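Local coordinates for myosin regulatory light chain (Physarum polycephalum, PDB 2BL0), which serves as a calcium-binding light chain in the regulatory domain of myosin II, with a calcium ion held in its first EF-hand loop, at residues E9-F14 against G20-E25; S29-L34 against T62-P67; G35-N40 against T72-E77; E97-L102 against E116-V121. All coordinates share one frame; numbering follows the deposited sequence.

Interaction 1. Residues E9-F14 against G20-E25; sequences ECFQIF and GKVSIE. With CA (calcium ion), chain D.
Phe11 sends its ring out with CG opposite the backbone N (chi1 -177°), while Val22 holds CG2 opposite its own carbonyl carbon, and the two side chains slide past each other. Val22 CG2 therefore sits over one face of the Phe11 ring in a CH-pi contact, 3.9 Å from the ring centroid and displaced toward the rim, with Phe11 CE1 its closest ring atom. The same ring is met at its edge by the backbone of the calcium loop: Gly20 O approaches Phe11 CZ to 3.4 Å. Phe14 adds only its CB, 3.9 Å from Val22 CG2, and its ring turns off elsewhere. With an alanine here in place of Phe11 the ring is gone, which would probably leave Val22 CG2 without the face it packs on and open a gap beside Gly20 O. One residue on, Lys21 O binds the calcium ion at 2.3 Å, alongside two waters and the carboxylates of Asp15, Asp17 and Asp19. The contact thus ties the entering helix of an EF-hand to the middle of its metal loop. Around it, Val22 bonds through its backbone to Phe55 of strand 54-55, the Phe11 ring touches Leu57 and Phe60 of helix 57-64, and the Phe14 ring lies against helix 27-33.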
loop_
_atom_site.group_PDB
_atom_site.type_symbol
_atom_site.label_atom_id
_atom_site.label_comp_id
_atom_site.label_asym_id
_atom_site.label_seq_id
_atom_site.Cartn_x
_atom_site.Cartn_y
_atom_site.Cartn_z
ATOM N N GLU B 9 -6.536 3.935 5.638
ATOM C CA GLU B 9 -6.025 3.008 4.645
ATOM C C GLU B 9 -6.520 1.605 4.922
ATOM O O GLU B 9 -6.932 0.878 4.019
ATOM C CB GLU B 9 -4.489 3.016 4.681
ATOM C CG GLU B 9 -3.807 2.091 3.686
ATOM C CD GLU B 9 -2.293 2.129 3.775
ATOM O OE1 GLU B 9 -1.740 2.128 4.894
ATOM O OE2 GLU B 9 -1.656 2.174 2.713
ATOM N N CYS B 10 -6.420 1.210 6.185
ATOM C CA CYS B 10 -6.881 -0.091 6.603
ATOM C C CYS B 10 -8.362 -0.250 6.335
ATOM O O CYS B 10 -8.761 -1.240 5.733
ATOM C CB CYS B 10 -6.558 -0.320 8.079
ATOM S SG CYS B 10 -7.312 -1.813 8.806
ATOM N N PHE B 11 -9.166 0.737 6.732
ATOM C CA PHE B 11 -10.607 0.681 6.522
ATOM C C PHE B 11 -10.931 0.508 5.040
ATOM O O PHE B 11 -11.749 -0.330 4.678
ATOM C CB PHE B 11 -11.289 1.929 7.076
ATOM C CG PHE B 11 -12.793 1.896 6.962
ATOM C CD1 PHE B 11 -13.577 1.366 7.997
ATOM C CD2 PHE B 11 -13.418 2.397 5.846
ATOM C CE1 PHE B 11 -14.951 1.321 7.893
ATOM C CE2 PHE B 11 -14.776 2.365 5.735
ATOM C CZ PHE B 11 -15.555 1.834 6.754
ATOM N N GLN B 12 -10.268 1.283 4.198
ATOM C CA GLN B 12 -10.523 1.241 2.766
ATOM C C GLN B 12 -10.190 -0.129 2.179
ATOM O O GLN B 12 -10.843 -0.582 1.248
ATOM C CB GLN B 12 -9.735 2.337 2.037
ATOM C CG GLN B 12 -10.217 3.713 2.398
ATOM C CD GLN B 12 -9.475 4.827 1.695
ATOM O OE1 GLN B 12 -10.042 5.894 1.494
ATOM N NE2 GLN B 12 -8.219 4.593 1.323
ATOM N N ILE B 13 -9.171 -0.790 2.719
ATOM C CA ILE B 13 -8.806 -2.128 2.265
ATOM C C ILE B 13 -9.905 -3.141 2.598
ATOM O O ILE B 13 -10.228 -3.989 1.773
ATOM C CB ILE B 13 -7.416 -2.538 2.831
ATOM C CG1 ILE B 13 -6.302 -1.791 2.079
ATOM C CG2 ILE B 13 -7.178 -4.030 2.722
ATOM C CD1 ILE B 13 -4.991 -1.827 2.784
ATOM N N PHE B 14 -10.495 -3.022 3.788
ATOM C CA PHE B 14 -11.606 -3.864 4.201
ATOM C C PHE B 14 -12.899 -3.542 3.450
ATOM O O PHE B 14 -13.723 -4.427 3.245
ATOM C CB PHE B 14 -11.838 -3.767 5.709
ATOM C CG PHE B 14 -10.953 -4.673 6.514
ATOM C CD1 PHE B 14 -9.648 -4.323 6.816
ATOM C CD2 PHE B 14 -11.433 -5.891 6.966
ATOM C CE1 PHE B 14 -8.817 -5.187 7.546
ATOM C CE2 PHE B 14 -10.630 -6.748 7.671
ATOM C CZ PHE B 14 -9.321 -6.410 7.971
ATOM N N GLY B 20 -18.319 2.818 2.042
ATOM C CA GLY B 20 -18.100 3.468 3.323
ATOM C C GLY B 20 -18.493 2.648 4.539
ATOM O O GLY B 20 -18.445 3.169 5.661
ATOM N N LYS B 21 -18.838 1.383 4.325
ATOM C CA LYS B 21 -19.259 0.483 5.407
ATOM C C LYS B 21 -18.495 -0.833 5.382
ATOM O O LYS B 21 -18.193 -1.379 4.333
ATOM C CB LYS B 21 -20.754 0.180 5.321
ATOM C CG LYS B 21 -21.647 1.389 5.474
ATOM C CD LYS B 21 -21.605 1.997 6.863
ATOM C CE LYS B 21 -22.995 2.138 7.469
ATOM N NZ LYS B 21 -24.003 2.557 6.498
ATOM N N VAL B 22 -18.198 -1.354 6.566
ATOM C CA VAL B 22 -17.530 -2.643 6.701
ATOM C C VAL B 22 -18.373 -3.473 7.655
ATOM O O VAL B 22 -18.893 -2.944 8.634
ATOM C CB VAL B 22 -16.069 -2.474 7.202
ATOM C CG1 VAL B 22 -15.486 -3.785 7.594
ATOM C CG2 VAL B 22 -15.209 -1.802 6.122
ATOM N N SER B 23 -18.557 -4.752 7.337
ATOM C CA SER B 23 -19.365 -5.654 8.155
ATOM C C SER B 23 -18.825 -5.692 9.561
ATOM O O SER B 23 -17.622 -5.679 9.753
ATOM C CB SER B 23 -19.327 -7.082 7.599
ATOM O OG SER B 23 -19.924 -7.991 8.521
ATOM N N ILE B 24 -19.726 -5.746 10.537
ATOM C CA ILE B 24 -19.342 -5.886 11.939
ATOM C C ILE B 24 -18.552 -7.163 12.198
ATOM O O ILE B 24 -17.761 -7.212 13.142
ATOM C CB ILE B 24 -20.610 -5.831 12.849
ATOM C CG1 ILE B 24 -20.208 -5.568 14.306
ATOM C CG2 ILE B 24 -21.417 -7.127 12.748
ATOM C CD1 ILE B 24 -19.788 -4.141 14.587
ATOM N N GLU B 25 -18.753 -8.192 11.364
ATOM C CA GLU B 25 -18.020 -9.447 11.494
ATOM C C GLU B 25 -16.547 -9.315 11.177
ATOM O O GLU B 25 -15.754 -10.203 11.512
ATOM C CB GLU B 25 -18.619 -10.530 10.604
ATOM C CG GLU B 25 -20.082 -10.839 10.896
ATOM C CD GLU B 25 -20.341 -11.278 12.330
ATOM O OE1 GLU B 25 -21.489 -11.071 12.813
ATOM O OE2 GLU B 25 -19.431 -11.845 12.981
HETATM CA CA CA D . -18.406 -1.971 2.151
HETATM O O HOH W 1 -17.312 -3.901 2.727
HETATM O O HOH W 2 -20.286 -3.073 2.594
#

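Interaction 2. Residues S29-L34 against T62-P67; sequences SALRSL and TVYRKP
The hydroxyl of Tyr64 donates to the carbonyl oxygen of Leu34, with OH 2.6 Å from O, so a side chain of one helix grips the main chain just where the other helix gives way to loop. The donor meets the carbonyl at a C=O...OH angle of 146° and tilted 27° from its plane. Beside this bond the ring leans on the same residue, Tyr64 CE1 lying 3.4 Å from Leu34 CB, while Leu34 CD1 sits over a face. Leu31 comes from another direction: its CD2 is in the plane of the Tyr64 ring, at the edge, and 3.8 Å from Tyr64 CB. Val63 crosses Leu31 at about a right angle, CG1 to CD2 at 4.0 Å. These side chains join the exiting helix of the first EF-hand, 27-33, to helix 57-64 within a paired EF-hand lobe, whose loops are linked by the short antiparallel strands 22-23 and 54-55. With CG opposite the backbone N (chi1 177°), the Tyr64 side chain points across to Leu34, which brings its hydroxyl to the carbonyl. A phenylalanine in its place would lack the hydroxyl and would probably leave Leu34 O without this donor. Further out, Tyr64 OH is also hydrogen-bonded to Ala2 N, and Lys36 makes a cation-pi contact with the ring. Phe60 lies against both leucines. One turn back from the helix end, Ser29 O accepts from Ser33 N and, at 2.7 Å, from Ser33 OG, the two donors reaching it from opposite faces of its plane.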
loop_
_atom_site.group_PDB
_atom_site.type_symbol
_atom_site.label_atom_id
_atom_site.label_comp_id
_atom_site.label_asym_id
_atom_site.label_seq_id
_atom_site.Cartn_x
_atom_site.Cartn_y
_atom_site.Cartn_z
ATOM N N SER B 29 -10.996 -8.357 12.924
ATOM C CA SER B 29 -9.910 -8.478 11.943
ATOM C C SER B 29 -9.255 -7.144 11.632
ATOM O O SER B 29 -8.040 -7.042 11.560
ATOM C CB SER B 29 -10.436 -9.113 10.652
ATOM O OG SER B 29 -10.816 -10.448 10.921
ATOM N N ALA B 30 -10.080 -6.115 11.485
ATOM C CA ALA B 30 -9.602 -4.766 11.177
ATOM C C ALA B 30 -8.812 -4.162 12.348
ATOM O O ALA B 30 -7.741 -3.573 12.136
ATOM C CB ALA B 30 -10.785 -3.875 10.768
ATOM N N LEU B 31 -9.317 -4.304 13.575
ATOM C CA LEU B 31 -8.590 -3.855 14.771
ATOM C C LEU B 31 -7.255 -4.572 14.900
ATOM O O LEU B 31 -6.193 -3.955 15.110
ATOM C CB LEU B 31 -9.421 -4.086 16.039
ATOM C CG LEU B 31 -10.664 -3.235 16.172
ATOM C CD1 LEU B 31 -11.540 -3.835 17.236
ATOM C CD2 LEU B 31 -10.311 -1.784 16.480
ATOM N N ARG B 32 -7.303 -5.890 14.740
ATOM C CA ARG B 32 -6.120 -6.720 14.833
ATOM C C ARG B 32 -5.076 -6.381 13.755
ATOM O O ARG B 32 -3.880 -6.428 14.018
ATOM C CB ARG B 32 -6.523 -8.180 14.742
ATOM C CG ARG B 32 -7.210 -8.659 15.989
ATOM C CD ARG B 32 -7.974 -9.962 15.828
ATOM N NE ARG B 32 -8.692 -10.250 17.064
ATOM C CZ ARG B 32 -9.909 -10.772 17.152
ATOM N NH1 ARG B 32 -10.608 -11.124 16.065
ATOM N NH2 ARG B 32 -10.448 -10.924 18.344
ATOM N N SER B 33 -5.555 -6.018 12.565
ATOM C CA SER B 33 -4.694 -5.651 11.454
ATOM C C SER B 33 -3.774 -4.499 11.826
ATOM O O SER B 33 -2.649 -4.432 11.321
ATOM C CB SER B 33 -5.515 -5.283 10.205
ATOM O OG SER B 33 -6.162 -6.432 9.666
ATOM N N LEU B 34 -4.265 -3.606 12.686
ATOM C CA LEU B 34 -3.567 -2.404 13.128
ATOM C C LEU B 34 -2.949 -2.502 14.546
ATOM O O LEU B 34 -2.623 -1.487 15.173
ATOM C CB LEU B 34 -4.504 -1.204 13.049
ATOM C CG LEU B 34 -4.927 -0.814 11.621
ATOM C CD1 LEU B 34 -5.808 0.404 11.671
ATOM C CD2 LEU B 34 -3.732 -0.570 10.737
ATOM N N THR B 62 -12.880 5.612 16.371
ATOM C CA THR B 62 -13.301 5.750 17.747
ATOM C C THR B 62 -13.038 4.457 18.524
ATOM O O THR B 62 -12.506 4.483 19.624
ATOM C CB THR B 62 -14.808 6.115 17.820
ATOM O OG1 THR B 62 -15.075 7.360 17.128
ATOM C CG2 THR B 62 -15.208 6.387 19.231
ATOM N N VAL B 63 -13.418 3.327 17.949
ATOM C CA VAL B 63 -13.235 2.031 18.584
ATOM C C VAL B 63 -11.739 1.722 18.741
ATOM O O VAL B 63 -11.283 1.314 19.812
ATOM C CB VAL B 63 -13.936 0.924 17.791
ATOM C CG1 VAL B 63 -13.550 -0.473 18.330
ATOM C CG2 VAL B 63 -15.426 1.096 17.885
ATOM N N TYR B 64 -10.984 1.962 17.666
ATOM C CA TYR B 64 -9.568 1.638 17.636
ATOM C C TYR B 64 -8.775 2.460 18.628
ATOM O O TYR B 64 -7.809 1.970 19.197
ATOM C CB TYR B 64 -8.984 1.809 16.228
ATOM C CG TYR B 64 -7.490 1.537 16.181
ATOM C CD1 TYR B 64 -7.001 0.246 16.104
ATOM C CD2 TYR B 64 -6.583 2.582 16.226
ATOM C CE1 TYR B 64 -5.625 -0.001 16.073
ATOM C CE2 TYR B 64 -5.212 2.359 16.217
ATOM C CZ TYR B 64 -4.741 1.059 16.128
ATOM O OH TYR B 64 -3.396 0.828 16.083
ATOM N N ARG B 65 -9.183 3.697 18.851
ATOM C CA ARG B 65 -8.408 4.597 19.720
ATOM C C ARG B 65 -8.579 4.312 21.221
ATOM O O ARG B 65 -7.861 4.867 22.061
ATOM C CB ARG B 65 -8.758 6.046 19.399
ATOM C CG ARG B 65 -8.213 6.515 18.056
ATOM C CD ARG B 65 -6.701 6.519 17.961
ATOM N NE ARG B 65 -6.252 7.234 16.763
ATOM C CZ ARG B 65 -5.024 7.153 16.251
ATOM N NH1 ARG B 65 -4.092 6.394 16.830
ATOM N NH2 ARG B 65 -4.724 7.846 15.153
ATOM N N LYS B 66 -9.510 3.431 21.559
ATOM C CA LYS B 66 -9.672 2.965 22.924
ATOM C C LYS B 66 -8.487 2.087 23.329
ATOM O O LYS B 66 -7.767 1.557 22.462
ATOM C CB LYS B 66 -10.976 2.183 23.070
ATOM C CG LYS B 66 -12.227 2.970 22.675
ATOM C CD LYS B 66 -12.300 4.345 23.325
ATOM C CE LYS B 66 -13.673 5.003 23.054
ATOM N NZ LYS B 66 -13.652 6.450 23.360
ATOM N N PRO B 67 -8.298 1.920 24.642
ATOM C CA PRO B 67 -7.128 1.214 25.189
ATOM C C PRO B 67 -7.150 -0.301 25.082
ATOM O O PRO B 67 -6.736 -1.002 26.017
ATOM C CB PRO B 67 -7.145 1.614 26.678
ATOM C CG PRO B 67 -8.181 2.605 26.825
ATOM C CD PRO B 67 -9.163 2.428 25.723
#

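Interaction 3. Residues G35-N40 against T72-E77; sequences GKNPTN and TEQSKE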
loop_
_atom_site.group_PDB
_atom_site.type_symbol
_atom_site.label_atom_id
_atom_site.label_comp_id
_atom_site.label_asym_id
_atom_site.label_seq_id
_atom_site.Cartn_x
_atom_site.Cartn_y
_atom_site.Cartn_z
ATOM N N GLY B 35 -2.795 -3.722 15.052
ATOM C CA GLY B 35 -2.012 -3.943 16.247
ATOM C C GLY B 35 -2.703 -3.804 17.585
ATOM O O GLY B 35 -2.036 -3.563 18.602
ATOM N N LYS B 36 -4.015 -3.969 17.611
ATOM C CA LYS B 36 -4.738 -4.101 18.859
ATOM C C LYS B 36 -5.497 -5.437 18.891
ATOM O O LYS B 36 -6.112 -5.855 17.921
ATOM C CB LYS B 36 -5.654 -2.905 19.072
ATOM C CG LYS B 36 -4.878 -1.671 19.484
ATOM C CD LYS B 36 -5.749 -0.473 19.790
ATOM C CE LYS B 36 -4.870 0.788 19.917
ATOM N NZ LYS B 36 -5.521 1.903 20.731
ATOM N N ASN B 37 -5.426 -6.104 20.035
ATOM C CA ASN B 37 -5.803 -7.510 20.191
ATOM C C ASN B 37 -6.920 -7.728 21.225
ATOM O O ASN B 37 -6.667 -8.185 22.336
ATOM C CB ASN B 37 -4.600 -8.315 20.681
ATOM C CG ASN B 37 -3.486 -8.427 19.661
ATOM O OD1 ASN B 37 -3.658 -8.113 18.476
ATOM N ND2 ASN B 37 -2.313 -8.883 20.130
ATOM N N PRO B 38 -8.170 -7.473 20.854
ATOM C CA PRO B 38 -9.271 -7.743 21.766
ATOM C C PRO B 38 -9.457 -9.240 21.952
ATOM O O PRO B 38 -9.295 -10.018 21.005
ATOM C CB PRO B 38 -10.482 -7.150 21.036
ATOM C CG PRO B 38 -10.119 -7.196 19.652
ATOM C CD PRO B 38 -8.642 -6.983 19.550
ATOM N N THR B 39 -9.844 -9.632 23.152
ATOM C CA THR B 39 -10.313 -10.995 23.373
ATOM C C THR B 39 -11.707 -11.079 22.776
ATOM O O THR B 39 -12.304 -10.050 22.446
ATOM C CB THR B 39 -10.356 -11.340 24.848
ATOM O OG1 THR B 39 -11.344 -10.535 25.509
ATOM C CG2 THR B 39 -9.026 -11.012 25.541
ATOM N N ASN B 40 -12.233 -12.300 22.661
ATOM C CA ASN B 40 -13.581 -12.507 22.156
ATOM C C ASN B 40 -14.602 -11.773 23.006
ATOM O O ASN B 40 -15.556 -11.212 22.469
ATOM C CB ASN B 40 -13.960 -13.989 22.153
ATOM C CG ASN B 40 -13.343 -14.753 21.016
ATOM O OD1 ASN B 40 -12.395 -14.292 20.360
ATOM N ND2 ASN B 40 -13.871 -15.961 20.781
ATOM N N THR B 72 2.546 -6.074 23.051
ATOM C CA THR B 72 3.475 -6.010 24.191
ATOM C C THR B 72 2.749 -5.981 25.537
ATOM O O THR B 72 3.285 -6.458 26.544
ATOM C CB THR B 72 4.442 -4.808 24.138
ATOM O OG1 THR B 72 3.695 -3.599 23.961
ATOM C CG2 THR B 72 5.346 -4.895 22.943
ATOM N N GLU B 73 1.551 -5.413 25.566
ATOM C CA GLU B 73 0.761 -5.380 26.789
ATOM C C GLU B 73 0.275 -6.770 27.182
ATOM O O GLU B 73 -0.259 -6.944 28.289
ATOM C CB GLU B 73 -0.450 -4.457 26.634
ATOM C CG GLU B 73 -0.105 -2.991 26.578
ATOM C CD GLU B 73 -1.335 -2.146 26.324
ATOM O OE1 GLU B 73 -2.050 -1.799 27.292
ATOM O OE2 GLU B 73 -1.598 -1.850 25.153
ATOM N N GLN B 74 0.419 -7.750 26.285
ATOM C CA GLN B 74 0.022 -9.131 26.568
ATOM C C GLN B 74 1.184 -10.070 26.903
ATOM O O GLN B 74 0.947 -11.210 27.267
ATOM C CB GLN B 74 -0.795 -9.701 25.410
ATOM C CG GLN B 74 -2.092 -8.924 25.190
ATOM C CD GLN B 74 -2.857 -9.332 23.957
ATOM O OE1 GLN B 74 -2.260 -9.537 22.898
ATOM N NE2 GLN B 74 -4.185 -9.437 24.080
ATOM N N SER B 75 2.423 -9.595 26.789
ATOM C CA SER B 75 3.601 -10.454 26.986
ATOM C C SER B 75 3.647 -11.131 28.346
ATOM O O SER B 75 3.908 -12.337 28.451
ATOM C CB SER B 75 4.871 -9.634 26.825
ATOM O OG SER B 75 4.898 -9.017 25.550
ATOM N N LYS B 76 3.424 -10.340 29.384
ATOM C CA LYS B 76 3.499 -10.827 30.750
ATOM C C LYS B 76 2.464 -11.917 30.969
ATOM O O LYS B 76 2.798 -13.006 31.422
ATOM C CB LYS B 76 3.315 -9.673 31.734
ATOM C CG LYS B 76 3.071 -10.084 33.183
ATOM C CD LYS B 76 4.259 -10.800 33.799
ATOM C CE LYS B 76 4.095 -11.023 35.314
ATOM N NZ LYS B 76 4.914 -12.177 35.868
ATOM N N GLU B 77 1.223 -11.649 30.599
ATOM C CA GLU B 77 0.168 -12.631 30.801
ATOM C C GLU B 77 0.427 -13.895 29.993
ATOM O O GLU B 77 0.172 -14.995 30.467
ATOM C CB GLU B 77 -1.202 -12.021 30.441
ATOM C CG GLU B 77 -1.712 -10.993 31.459
ATOM C CD GLU B 77 -2.748 -10.014 30.904
ATOM O OE1 GLU B 77 -2.781 -9.736 29.678
ATOM O OE2 GLU B 77 -3.537 -9.487 31.718
#
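Asn37 and Gln74 pair their side-chain amides in a buried contact between the two lobes of this EF-hand light chain: Asn37 lies in the loop before helix 40-50, Gln74 just ahead of helix 75-85. The principal bond runs from Asn37 ND2 to Gln74 OE1, 2.8 Å long and nearly straight at 173°. OE1 lies in the amide plane of Asn37, whereas the donor stands 28° off the carbonyl plane of Gln74, in keeping with two amides whose planes are turned 35° apart. The other end of the glutamine amide is held more loosely, as NE2 makes only a weak bond, 3.3 Å, to Asn37 O. Gln74 therefore uses both its acceptor and a donor on one residue, with Asn37 CB tucked against the amide between them. The backbone of Asn37 is further engaged by Lys69, and another protein's chain packs on both residues. Each segment also settles polar groups of its own. Thr39, the N-cap of helix 40-50, caps a backbone N with its side chain while its own N bonds to Glu42 OE1, as in a capping box. Thr72 O takes two donors from the same face of its plane, Ser75 OG at 3.2 Å and Ser75 N at 3.3 Å.

Interaction 4. Residues E97-L102 against E116-V121; sequences ELRQLL and ELMKEV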
loop_
_atom_site.group_PDB
_atom_site.type_symbol
_atom_site.label_atom_id
_atom_site.label_comp_id
_atom_site.label_asym_id
_atom_site.label_seq_id
_atom_site.Cartn_x
_atom_site.Cartn_y
_atom_site.Cartn_z
ATOM N N GLU B 97 0.379 -30.233 22.578
ATOM C CA GLU B 97 -0.453 -29.672 23.639
ATOM C C GLU B 97 -0.917 -28.266 23.275
ATOM O O GLU B 97 -2.107 -27.971 23.412
ATOM C CB GLU B 97 0.241 -29.693 25.002
ATOM C CG GLU B 97 -0.702 -29.366 26.167
ATOM C CD GLU B 97 -2.023 -30.129 26.140
ATOM O OE1 GLU B 97 -2.103 -31.266 25.589
ATOM O OE2 GLU B 97 -3.010 -29.593 26.692
ATOM N N LEU B 98 0.006 -27.439 22.787
ATOM C CA LEU B 98 -0.293 -26.089 22.289
ATOM C C LEU B 98 -1.434 -26.103 21.277
ATOM O O LEU B 98 -2.391 -25.333 21.405
ATOM C CB LEU B 98 0.951 -25.464 21.645
ATOM C CG LEU B 98 0.814 -24.028 21.108
ATOM C CD1 LEU B 98 0.324 -23.114 22.205
ATOM C CD2 LEU B 98 2.090 -23.525 20.470
ATOM N N ARG B 99 -1.346 -26.979 20.275
ATOM C CA ARG B 99 -2.413 -27.081 19.277
ATOM C C ARG B 99 -3.762 -27.377 19.936
ATOM O O ARG B 99 -4.777 -26.748 19.610
ATOM C CB ARG B 99 -2.091 -28.156 18.227
ATOM C CG ARG B 99 -1.002 -27.771 17.215
ATOM C CD ARG B 99 -0.510 -28.977 16.401
ATOM N NE ARG B 99 0.331 -28.666 15.235
ATOM C CZ ARG B 99 -0.128 -28.219 14.075
ATOM N NH1 ARG B 99 -1.429 -28.003 13.902
ATOM N NH2 ARG B 99 0.712 -27.984 13.066
ATOM N N GLN B 100 -3.763 -28.306 20.892
ATOM C CA GLN B 100 -4.992 -28.732 21.561
ATOM C C GLN B 100 -5.635 -27.594 22.342
ATOM O O GLN B 100 -6.855 -27.443 22.334
ATOM C CB GLN B 100 -4.723 -29.890 22.521
ATOM C CG GLN B 100 -4.850 -31.248 21.879
ATOM C CD GLN B 100 -4.069 -32.309 22.624
ATOM O OE1 GLN B 100 -2.864 -32.146 22.858
ATOM N NE2 GLN B 100 -4.743 -33.394 23.005
ATOM N N LEU B 101 -4.810 -26.801 23.008
ATOM C CA LEU B 101 -5.315 -25.734 23.863
ATOM C C LEU B 101 -5.931 -24.641 23.007
ATOM O O LEU B 101 -7.067 -24.236 23.263
ATOM C CB LEU B 101 -4.198 -25.183 24.740
ATOM C CG LEU B 101 -3.663 -26.191 25.771
ATOM C CD1 LEU B 101 -2.536 -25.560 26.566
ATOM C CD2 LEU B 101 -4.774 -26.720 26.697
ATOM N N LEU B 102 -5.178 -24.199 21.997
ATOM C CA LEU B 102 -5.635 -23.224 21.002
ATOM C C LEU B 102 -6.955 -23.617 20.335
ATOM O O LEU B 102 -7.805 -22.763 20.092
ATOM C CB LEU B 102 -4.575 -23.047 19.911
ATOM C CG LEU B 102 -3.271 -22.345 20.300
ATOM C CD1 LEU B 102 -2.331 -22.293 19.113
ATOM C CD2 LEU B 102 -3.554 -20.939 20.850
ATOM N N GLU B 116 -1.401 -21.685 10.197
ATOM C CA GLU B 116 -0.599 -20.537 9.779
ATOM C C GLU B 116 0.388 -20.149 10.878
ATOM O O GLU B 116 1.544 -19.810 10.604
ATOM C CB GLU B 116 -1.493 -19.353 9.405
ATOM C CG GLU B 116 -0.873 -18.442 8.354
ATOM C CD GLU B 116 -1.869 -17.453 7.771
ATOM O OE1 GLU B 116 -3.088 -17.704 7.859
ATOM O OE2 GLU B 116 -1.423 -16.418 7.230
ATOM N N LEU B 117 -0.077 -20.218 12.119
ATOM C CA LEU B 117 0.756 -19.965 13.299
ATOM C C LEU B 117 1.897 -20.963 13.422
ATOM O O LEU B 117 3.045 -20.582 13.703
ATOM C CB LEU B 117 -0.094 -20.026 14.564
ATOM C CG LEU B 117 -1.039 -18.833 14.734
ATOM C CD1 LEU B 117 -2.244 -19.234 15.543
ATOM C CD2 LEU B 117 -0.320 -17.675 15.414
ATOM N N MET B 118 1.594 -22.237 13.187
ATOM C CA MET B 118 2.566 -23.307 13.434
ATOM C C MET B 118 3.562 -23.449 12.297
ATOM O O MET B 118 4.636 -24.043 12.475
ATOM C CB MET B 118 1.875 -24.648 13.690
ATOM C CG MET B 118 1.093 -24.711 14.973
ATOM S SD MET B 118 2.062 -24.274 16.447
ATOM C CE MET B 118 1.186 -22.904 17.010
ATOM N N LYS B 119 3.240 -22.884 11.137
ATOM C CA LYS B 119 4.161 -22.932 10.002
ATOM C C LYS B 119 5.491 -22.221 10.313
ATOM O O LYS B 119 6.518 -22.548 9.726
ATOM C CB LYS B 119 3.491 -22.312 8.770
ATOM C CG LYS B 119 4.144 -22.645 7.429
ATOM C CD LYS B 119 3.145 -22.589 6.246
ATOM C CE LYS B 119 2.266 -21.337 6.255
ATOM N NZ LYS B 119 1.146 -21.360 5.250
ATOM N N GLU B 120 5.472 -21.266 11.245
ATOM C CA GLU B 120 6.624 -20.397 11.512
ATOM C C GLU B 120 7.338 -20.826 12.805
ATOM O O GLU B 120 8.247 -20.129 13.292
ATOM C CB GLU B 120 6.179 -18.917 11.593
ATOM C CG GLU B 120 6.071 -18.192 10.247
ATOM C CD GLU B 120 6.278 -16.673 10.336
ATOM O OE1 GLU B 120 5.912 -15.964 9.373
ATOM O OE2 GLU B 120 6.794 -16.175 11.366
ATOM N N VAL B 121 6.973 -22.017 13.308
ATOM C CA VAL B 121 7.381 -22.483 14.620
ATOM C C VAL B 121 8.283 -23.715 14.554
ATOM O O VAL B 121 7.896 -24.771 14.043
ATOM C CB VAL B 121 6.142 -22.788 15.475
ATOM C CG1 VAL B 121 6.521 -23.494 16.762
ATOM C CG2 VAL B 121 5.402 -21.508 15.750
#
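Met118 lies between an arginine and two leucines, its near end under the charged group and its methyl among the apolar side chains. Against Arg99 the two side chains run past each other in opposite directions. The guanidinium lies flat over the methylene part of the methionine, with Met118 CG 3.7 Å from its plane and over its centre, and Arg99 NH2 comes within 3.6 Å of Met118 CB. Arg99 is extended from CG to NE, and its polar edge is occupied elsewhere: NE forms a salt bridge with Glu95 and NH1 another with Glu115, so that the carboxylates are likely to hold the flat group in its rotation while a face rests on hydrocarbon. Beyond CG the methionine bends, with chi2 at -54° and chi3 at 119°, and this bend carries CE away from the arginine toward the leucines. Leu98 crosses it at a slant, CD2 to Met118 CE at 3.6 Å. Leu102 instead meets the methyl tip to tip, Leu102 CD1 being 4.1 Å from Met118 CE. No hydrogen bond joins the two segments. From Met118 to Val121 the chain folds into a type I turn, closed by Val121 N to Met118 O at 3.2 Å. The contact packs helix 95-104, which carries the inferred calcium ligand Glu97, against helix 111-118 within an EF-hand pair. Around them, Phe134 of helix 131-140 lies on Met118, while Ile129 of strand 128-130 and Phe82 of helix 75-85 close on Leu98.

Interactions 1 and 2 belong to one lobe and touch directly, the Phe14 ring reaching Ser29, Ala30 and Ser33 of helix 27-33; interaction 4 lies in the other lobe, about 29 Å from interaction 1 between centres. Interaction 3 joins the lobes and is coupled to interaction 2 by Lys36, whose NZ is 2.8 Å from Tyr64 O. Interaction 1 is partly buried beside the metal, whereas the other three are buried. Their chemistry differs accordingly: ring and methyl at the calcium loop, apolar contact plus one short hydroxyl-to-carbonyl bond where a helix ends, paired amides at the lobe junction, and a guanidinium face on methionine in the second lobe.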